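Long-range contact in Chains: A (Unidentified, PDB 6ZM9), which probably cleaves S-adenosylmethionine as a phage-encoded SAM lyase and holds the product S-methyl-5'-thioadenosine at sites shared between subunits of a trimer: residues 44-56 with 68-82. Residues are numbered along the deposited sequence; the frame is centred on the assembly and turned at random.
Sequences GILPDASFVAQRG and TENSVQIIIIDLEGL. With NA (sodium ion), chain D; MTA (5'-deoxy-5'-methylthioadenosine), chain F; MTA (5'-deoxy-5'-methylthioadenosine), chain B; PRO (proline), chain E.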
loop_
_atom_site.group_PDB
_atom_site.type_symbol
_atom_site.label_atom_id
_atom_site.label_comp_id
_atom_site.label_asym_id
_atom_site.label_seq_id
_atom_site.Cartn_x
_atom_site.Cartn_y
_atom_site.Cartn_z
ATOM N N GLY A 44 22.846 -11.749 -1.803
ATOM C CA GLY A 44 22.743 -12.988 -1.074
ATOM C C GLY A 44 21.506 -13.116 -0.221
ATOM O O GLY A 44 21.452 -14.029 0.606
ATOM N N ILE A 45 20.495 -12.225 -0.412
ATOM C CA ILE A 45 19.277 -12.127 0.399
ATOM C C ILE A 45 18.112 -12.742 -0.355
ATOM O O ILE A 45 18.109 -12.804 -1.589
ATOM C CB ILE A 45 19.042 -10.636 0.737
ATOM C CG1 ILE A 45 17.998 -10.413 1.838
ATOM C CG2 ILE A 45 18.543 -9.870 -0.461
ATOM C CD1 ILE A 45 17.960 -8.973 2.393
ATOM N N LEU A 46 17.110 -13.226 0.382
ATOM C CA LEU A 46 15.898 -13.707 -0.272
ATOM C C LEU A 46 15.246 -12.553 -1.026
ATOM O O LEU A 46 15.042 -11.478 -0.443
ATOM C CB LEU A 46 14.912 -14.243 0.759
ATOM C CG LEU A 46 15.104 -15.716 1.100
ATOM C CD1 LEU A 46 14.171 -16.049 2.238
ATOM C CD2 LEU A 46 14.832 -16.620 -0.082
ATOM N N PRO A 47 14.901 -12.722 -2.306
ATOM C CA PRO A 47 14.377 -11.582 -3.072
ATOM C C PRO A 47 12.904 -11.290 -2.847
ATOM O O PRO A 47 12.419 -10.256 -3.346
ATOM C CB PRO A 47 14.619 -11.988 -4.529
ATOM C CG PRO A 47 14.738 -13.433 -4.529
ATOM C CD PRO A 47 15.200 -13.877 -3.170
ATOM N N ASP A 48 12.211 -12.165 -2.118
ATOM C CA ASP A 48 10.765 -12.118 -1.964
ATOM C C ASP A 48 10.279 -10.713 -1.631
ATOM O O ASP A 48 10.825 -10.030 -0.753
ATOM C CB ASP A 48 10.363 -13.095 -0.844
ATOM C CG ASP A 48 10.781 -14.544 -1.119
ATOM O OD1 ASP A 48 11.770 -14.782 -1.847
ATOM O OD2 ASP A 48 10.090 -15.449 -0.582
ATOM N N ALA A 49 9.230 -10.284 -2.334
ATOM C CA ALA A 49 8.757 -8.906 -2.259
ATOM C C ALA A 49 7.455 -8.783 -3.043
ATOM O O ALA A 49 7.073 -9.691 -3.787
ATOM C CB ALA A 49 9.795 -7.946 -2.843
ATOM N N SER A 50 6.804 -7.631 -2.889
ATOM C CA SER A 50 5.612 -7.269 -3.638
ATOM C C SER A 50 5.894 -5.992 -4.421
ATOM O O SER A 50 6.619 -5.113 -3.942
ATOM C CB SER A 50 4.424 -7.020 -2.714
ATOM O OG SER A 50 4.032 -8.240 -2.084
ATOM N N PHE A 51 5.292 -5.880 -5.602
ATOM C CA PHE A 51 5.501 -4.754 -6.504
ATOM C C PHE A 51 4.132 -4.241 -6.944
ATOM O O PHE A 51 3.353 -4.979 -7.545
ATOM C CB PHE A 51 6.310 -5.189 -7.719
ATOM C CG PHE A 51 7.680 -5.763 -7.388
ATOM C CD1 PHE A 51 7.802 -7.061 -6.939
ATOM C CD2 PHE A 51 8.820 -4.993 -7.514
ATOM C CE1 PHE A 51 9.040 -7.588 -6.642
ATOM C CE2 PHE A 51 10.063 -5.514 -7.214
ATOM C CZ PHE A 51 10.174 -6.817 -6.790
ATOM N N VAL A 52 3.847 -2.974 -6.645
ATOM C CA VAL A 52 2.547 -2.369 -6.909
ATOM C C VAL A 52 2.703 -1.332 -8.018
ATOM O O VAL A 52 3.478 -0.377 -7.889
ATOM C CB VAL A 52 1.999 -1.696 -5.640
ATOM C CG1 VAL A 52 0.651 -1.029 -5.906
ATOM C CG2 VAL A 52 1.886 -2.702 -4.504
ATOM N N ALA A 53 1.937 -1.501 -9.089
ATOM C CA ALA A 53 1.897 -0.488 -10.130
ATOM C C ALA A 53 1.084 0.713 -9.667
ATOM O O ALA A 53 0.045 0.564 -9.019
ATOM C CB ALA A 53 1.260 -1.069 -11.388
ATOM N N GLN A 54 1.561 1.900 -10.021
ATOM C CA GLN A 54 0.972 3.139 -9.556
ATOM C C GLN A 54 1.008 4.165 -10.671
ATOM O O GLN A 54 1.758 4.036 -11.643
ATOM C CB GLN A 54 1.780 3.796 -8.430
ATOM C CG GLN A 54 2.194 2.871 -7.352
ATOM C CD GLN A 54 2.846 3.587 -6.196
ATOM O OE1 GLN A 54 2.444 3.421 -5.050
ATOM N NE2 GLN A 54 3.892 4.349 -6.483
ATOM N N ARG A 55 0.207 5.210 -10.499
ATOM C CA ARG A 55 0.443 6.490 -11.157
ATOM C C ARG A 55 1.120 7.385 -10.130
ATOM O O ARG A 55 0.748 7.390 -8.953
ATOM C CB ARG A 55 -0.841 7.124 -11.672
ATOM C CG ARG A 55 -1.486 6.307 -12.767
ATOM C CD ARG A 55 -0.700 6.335 -14.075
ATOM N NE ARG A 55 -0.873 7.597 -14.779
ATOM C CZ ARG A 55 -0.096 8.022 -15.769
ATOM N NH1 ARG A 55 0.945 7.312 -16.176
ATOM N NH2 ARG A 55 -0.373 9.179 -16.354
ATOM N N GLY A 56 2.145 8.106 -10.560
ATOM C CA GLY A 56 2.897 8.954 -9.662
ATOM C C GLY A 56 2.993 10.362 -10.204
ATOM O O GLY A 56 3.008 10.596 -11.411
ATOM N N THR A 68 3.772 13.466 -14.454
ATOM C CA THR A 68 2.865 12.373 -14.130
ATOM C C THR A 68 3.341 11.141 -14.901
ATOM O O THR A 68 3.503 11.194 -16.128
ATOM C CB THR A 68 1.419 12.736 -14.482
ATOM O OG1 THR A 68 1.030 13.943 -13.806
ATOM C CG2 THR A 68 0.465 11.652 -14.030
ATOM N N GLU A 69 3.548 10.035 -14.189
ATOM C CA GLU A 69 4.201 8.873 -14.768
ATOM C C GLU A 69 3.587 7.603 -14.193
ATOM O O GLU A 69 2.860 7.626 -13.199
ATOM C CB GLU A 69 5.712 8.876 -14.449
ATOM C CG GLU A 69 6.010 8.879 -12.942
ATOM C CD GLU A 69 7.498 8.864 -12.595
ATOM O OE1 GLU A 69 8.356 8.765 -13.501
ATOM O OE2 GLU A 69 7.809 8.948 -11.389
ATOM N N ASN A 70 3.903 6.480 -14.823
ATOM C CA ASN A 70 3.757 5.205 -14.145
ATOM C C ASN A 70 4.919 5.038 -13.172
ATOM O O ASN A 70 6.028 5.505 -13.427
ATOM C CB ASN A 70 3.796 4.057 -15.145
ATOM C CG ASN A 70 2.613 4.047 -16.075
ATOM O OD1 ASN A 70 1.523 4.526 -15.751
ATOM N ND2 ASN A 70 2.811 3.457 -17.241
ATOM N N SER A 71 4.657 4.387 -12.043
ATOM C CA SER A 71 5.703 4.126 -11.073
ATOM C C SER A 71 5.423 2.801 -10.376
ATOM O O SER A 71 4.403 2.148 -10.611
ATOM C CB SER A 71 5.858 5.268 -10.066
ATOM O OG SER A 71 4.691 5.410 -9.287
ATOM N N VAL A 72 6.365 2.396 -9.523
ATOM C CA VAL A 72 6.297 1.121 -8.824
ATOM C C VAL A 72 6.572 1.380 -7.355
ATOM O O VAL A 72 7.533 2.079 -7.013
ATOM C CB VAL A 72 7.316 0.095 -9.360
ATOM C CG1 VAL A 72 7.196 -1.242 -8.610
ATOM C CG2 VAL A 72 7.124 -0.094 -10.845
ATOM N N GLN A 73 5.737 0.817 -6.494
ATOM C CA GLN A 73 6.013 0.741 -5.067
ATOM C C GLN A 73 6.447 -0.687 -4.743
ATOM O O GLN A 73 5.668 -1.632 -4.922
ATOM C CB GLN A 73 4.772 1.141 -4.267
ATOM C CG GLN A 73 4.975 1.043 -2.763
ATOM C CD GLN A 73 3.722 1.250 -1.940
ATOM O OE1 GLN A 73 3.704 0.915 -0.760
ATOM N NE2 GLN A 73 2.704 1.853 -2.532
ATOM N N ILE A 74 7.684 -0.836 -4.275
ATOM C CA ILE A 74 8.221 -2.126 -3.853
ATOM C C ILE A 74 7.993 -2.248 -2.357
ATOM O O ILE A 74 8.368 -1.346 -1.597
ATOM C CB ILE A 74 9.727 -2.228 -4.171
ATOM C CG1 ILE A 74 10.017 -1.854 -5.626
ATOM C CG2 ILE A 74 10.235 -3.647 -3.839
ATOM C CD1 ILE A 74 11.506 -1.840 -5.976
ATOM N N ILE A 75 7.373 -3.351 -1.933
ATOM C CA ILE A 75 7.080 -3.609 -0.524
ATOM C C ILE A 75 7.897 -4.826 -0.110
ATOM O O ILE A 75 7.732 -5.911 -0.682
ATOM C CB ILE A 75 5.581 -3.855 -0.288
ATOM C CG1 ILE A 75 4.765 -2.659 -0.776
ATOM C CG2 ILE A 75 5.314 -4.154 1.179
ATOM C CD1 ILE A 75 3.265 -2.918 -0.855
ATOM N N ILE A 76 8.745 -4.664 0.910
ATOM C CA ILE A 76 9.628 -5.730 1.371
ATOM C C ILE A 76 9.369 -5.953 2.850
ATOM O O ILE A 76 9.587 -5.048 3.661
ATOM C CB ILE A 76 11.110 -5.375 1.161
ATOM C CG1 ILE A 76 11.435 -5.261 -0.323
ATOM C CG2 ILE A 76 11.995 -6.434 1.825
ATOM C CD1 ILE A 76 12.778 -4.621 -0.604
ATOM N N ILE A 77 8.920 -7.151 3.207
ATOM C CA ILE A 77 8.852 -7.581 4.598
ATOM C C ILE A 77 10.038 -8.506 4.851
ATOM O O ILE A 77 10.242 -9.468 4.106
ATOM C CB ILE A 77 7.516 -8.291 4.893
ATOM C CG1 ILE A 77 6.334 -7.360 4.589
ATOM C CG2 ILE A 77 7.524 -8.803 6.339
ATOM C CD1 ILE A 77 5.025 -8.044 4.619
ATOM N N ASP A 78 10.841 -8.215 5.878
ATOM C CA ASP A 78 12.002 -9.056 6.158
ATOM C C ASP A 78 11.515 -10.367 6.764
ATOM O O ASP A 78 10.928 -10.358 7.848
ATOM C CB ASP A 78 12.941 -8.350 7.140
ATOM C CG ASP A 78 14.137 -9.203 7.532
ATOM O OD1 ASP A 78 14.510 -10.090 6.730
ATOM O OD2 ASP A 78 14.711 -8.978 8.638
ATOM N N LEU A 79 11.750 -11.484 6.071
ATOM C CA LEU A 79 11.425 -12.808 6.582
ATOM C C LEU A 79 12.643 -13.564 7.105
ATOM O O LEU A 79 12.498 -14.718 7.519
ATOM C CB LEU A 79 10.743 -13.658 5.485
ATOM C CG LEU A 79 9.492 -13.064 4.847
ATOM C CD1 LEU A 79 8.801 -13.961 3.833
ATOM C CD2 LEU A 79 8.465 -12.699 5.899
ATOM N N GLU A 80 13.829 -12.947 7.103
ATOM C CA GLU A 80 15.056 -13.635 7.479
ATOM C C GLU A 80 15.627 -13.190 8.815
ATOM O O GLU A 80 16.713 -13.653 9.193
ATOM C CB GLU A 80 16.133 -13.416 6.414
ATOM C CG GLU A 80 15.769 -13.948 5.059
ATOM C CD GLU A 80 16.931 -13.855 4.101
ATOM O OE1 GLU A 80 17.650 -14.857 3.931
ATOM O OE2 GLU A 80 17.150 -12.772 3.535
ATOM N N GLY A 81 14.959 -12.283 9.519
ATOM C CA GLY A 81 15.413 -11.845 10.822
ATOM C C GLY A 81 16.765 -11.169 10.802
ATOM O O GLY A 81 17.643 -11.497 11.609
ATOM N N LEU A 82 16.948 -10.220 9.891
ATOM C CA LEU A 82 18.206 -9.509 9.793
ATOM C C LEU A 82 18.301 -8.465 10.899
ATOM O O LEU A 82 17.301 -8.029 11.474
ATOM C CB LEU A 82 18.318 -8.801 8.445
ATOM C CG LEU A 82 18.195 -9.665 7.181
ATOM C CD1 LEU A 82 18.392 -8.771 5.940
ATOM C CD2 LEU A 82 19.164 -10.835 7.217
HETATM NA NA NA D . 8.237 -14.880 1.286
HETATM C CS MTA F . 3.312 -15.393 0.476
HETATM S "S5'" MTA F . 3.459 -15.576 -1.273
HETATM C "C5'" MTA F . 2.124 -14.508 -1.841
HETATM C "C4'" MTA F . 2.510 -13.070 -2.125
HETATM O "O4'" MTA F . 3.037 -12.479 -0.926
HETATM C "C2'" MTA F . 4.066 -11.429 -2.818
HETATM O "O2'" MTA F . 3.167 -10.502 -3.406
HETATM C "C3'" MTA F . 3.589 -12.838 -3.182
HETATM O "O3'" MTA F . 3.105 -12.937 -4.510
HETATM C "C1'" MTA F . 3.925 -11.431 -1.288
HETATM N N9 MTA F . 5.189 -11.628 -0.595
HETATM C C8 MTA F . 5.828 -12.804 -0.294
HETATM N N7 MTA F . 6.911 -12.662 0.433
HETATM C C5 MTA F . 6.997 -11.288 0.622
HETATM C C6 MTA F . 7.877 -10.484 1.373
HETATM N N6 MTA F . 8.889 -10.960 2.112
HETATM N N1 MTA F . 7.647 -9.147 1.385
HETATM C C2 MTA F . 6.605 -8.665 0.697
HETATM N N3 MTA F . 5.702 -9.324 -0.023
HETATM C C4 MTA F . 5.950 -10.644 -0.022
HETATM C CS MTA B . 10.501 9.890 -6.330
HETATM S "S5'" MTA B . 9.673 10.024 -7.882
HETATM C "C5'" MTA B . 9.116 8.328 -8.120
HETATM C "C4'" MTA B . 7.729 8.014 -7.595
HETATM O "O4'" MTA B . 7.692 8.272 -6.182
HETATM C "C2'" MTA B . 5.503 8.634 -7.090
HETATM O "O2'" MTA B . 4.865 7.390 -7.325
HETATM C "C3'" MTA B . 6.570 8.826 -8.172
HETATM O "O3'" MTA B . 6.152 8.378 -9.450
HETATM C "C1'" MTA B . 6.354 8.578 -5.812
HETATM N N9 MTA B . 6.350 9.826 -5.063
HETATM C C8 MTA B . 7.132 10.938 -5.244
HETATM N N7 MTA B . 6.963 11.872 -4.339
HETATM C C5 MTA B . 5.991 11.341 -3.501
HETATM C C6 MTA B . 5.417 11.799 -2.298
HETATM N N6 MTA B . 5.750 12.949 -1.694
HETATM N N1 MTA B . 4.510 10.994 -1.691
HETATM C C2 MTA B . 4.213 9.816 -2.254
HETATM N N3 MTA B . 4.703 9.274 -3.365
HETATM C C4 MTA B . 5.596 10.089 -3.949
HETATM N N PRO E . 10.757 9.621 -12.847
HETATM C CA PRO E . 11.171 10.819 -13.579
HETATM C C PRO E . 12.677 11.003 -13.639
HETATM O O PRO E . 13.199 11.605 -14.588
HETATM C CB PRO E . 10.566 11.944 -12.743
HETATM C CG PRO E . 10.402 11.302 -11.349
HETATM C CD PRO E . 10.751 9.873 -11.400
HETATM O OXT PRO E . 13.386 10.581 -12.728
HETATM O O HOH W 1 0.923 2.129 -13.656
HETATM O O HOH W 2 1.276 10.679 -18.104
HETATM O O HOH W 3 8.137 -16.948 3.099
#
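From S50–I75 to G56–E69, residues 49-56 and 68-77 pair in antiparallel register as the arms of a beta hairpin, their axes 148° apart, with hydrogen-bonded and non-hydrogen-bonded pairs alternating. Side chains consequently alternate between two faces, one apolar around F51, V72 and I74, the other setting polar and ligand-binding groups among V52 and I75. On the first, the F51 ring lies alongside I74, its CD2 3.9 Å from I74 CG1, while V72 CG1 meets the ring near its edge. At the far end of this face R55, bent at chi2 and chi3, donates from NH1 to N70 OD1 (2.9 Å) from above that amide's plane, while NH2 forms a salt bridge with E30 of the third subunit. On the other face Q73 NE2 donates to Q54 OE1 at 3.0 Å, the two amide planes turned 63° apart. S71 OG, held between backbone N and carbonyl carbon (chi1 64°), shares a hydrogen bond with the ribose O2' of one methylthioadenosine, whose O3' donates to E69 OE2 at 2.6 Å; E69 OE1 accepts from the proline nitrogen. S50 OG instead serves a second nucleoside, donating to N3 and accepting from O2', so the hairpin contributes to two sites. Beyond the strands, the L46 backbone N donates to E80 OE2. Strand 11-21 pairs with the other edge of 68-77, helices 29-43 and 84-101 pack on the F51–I74 face, and strands of the second subunit, beside A49 and F51, and of the third, beside R55, continue the sheet.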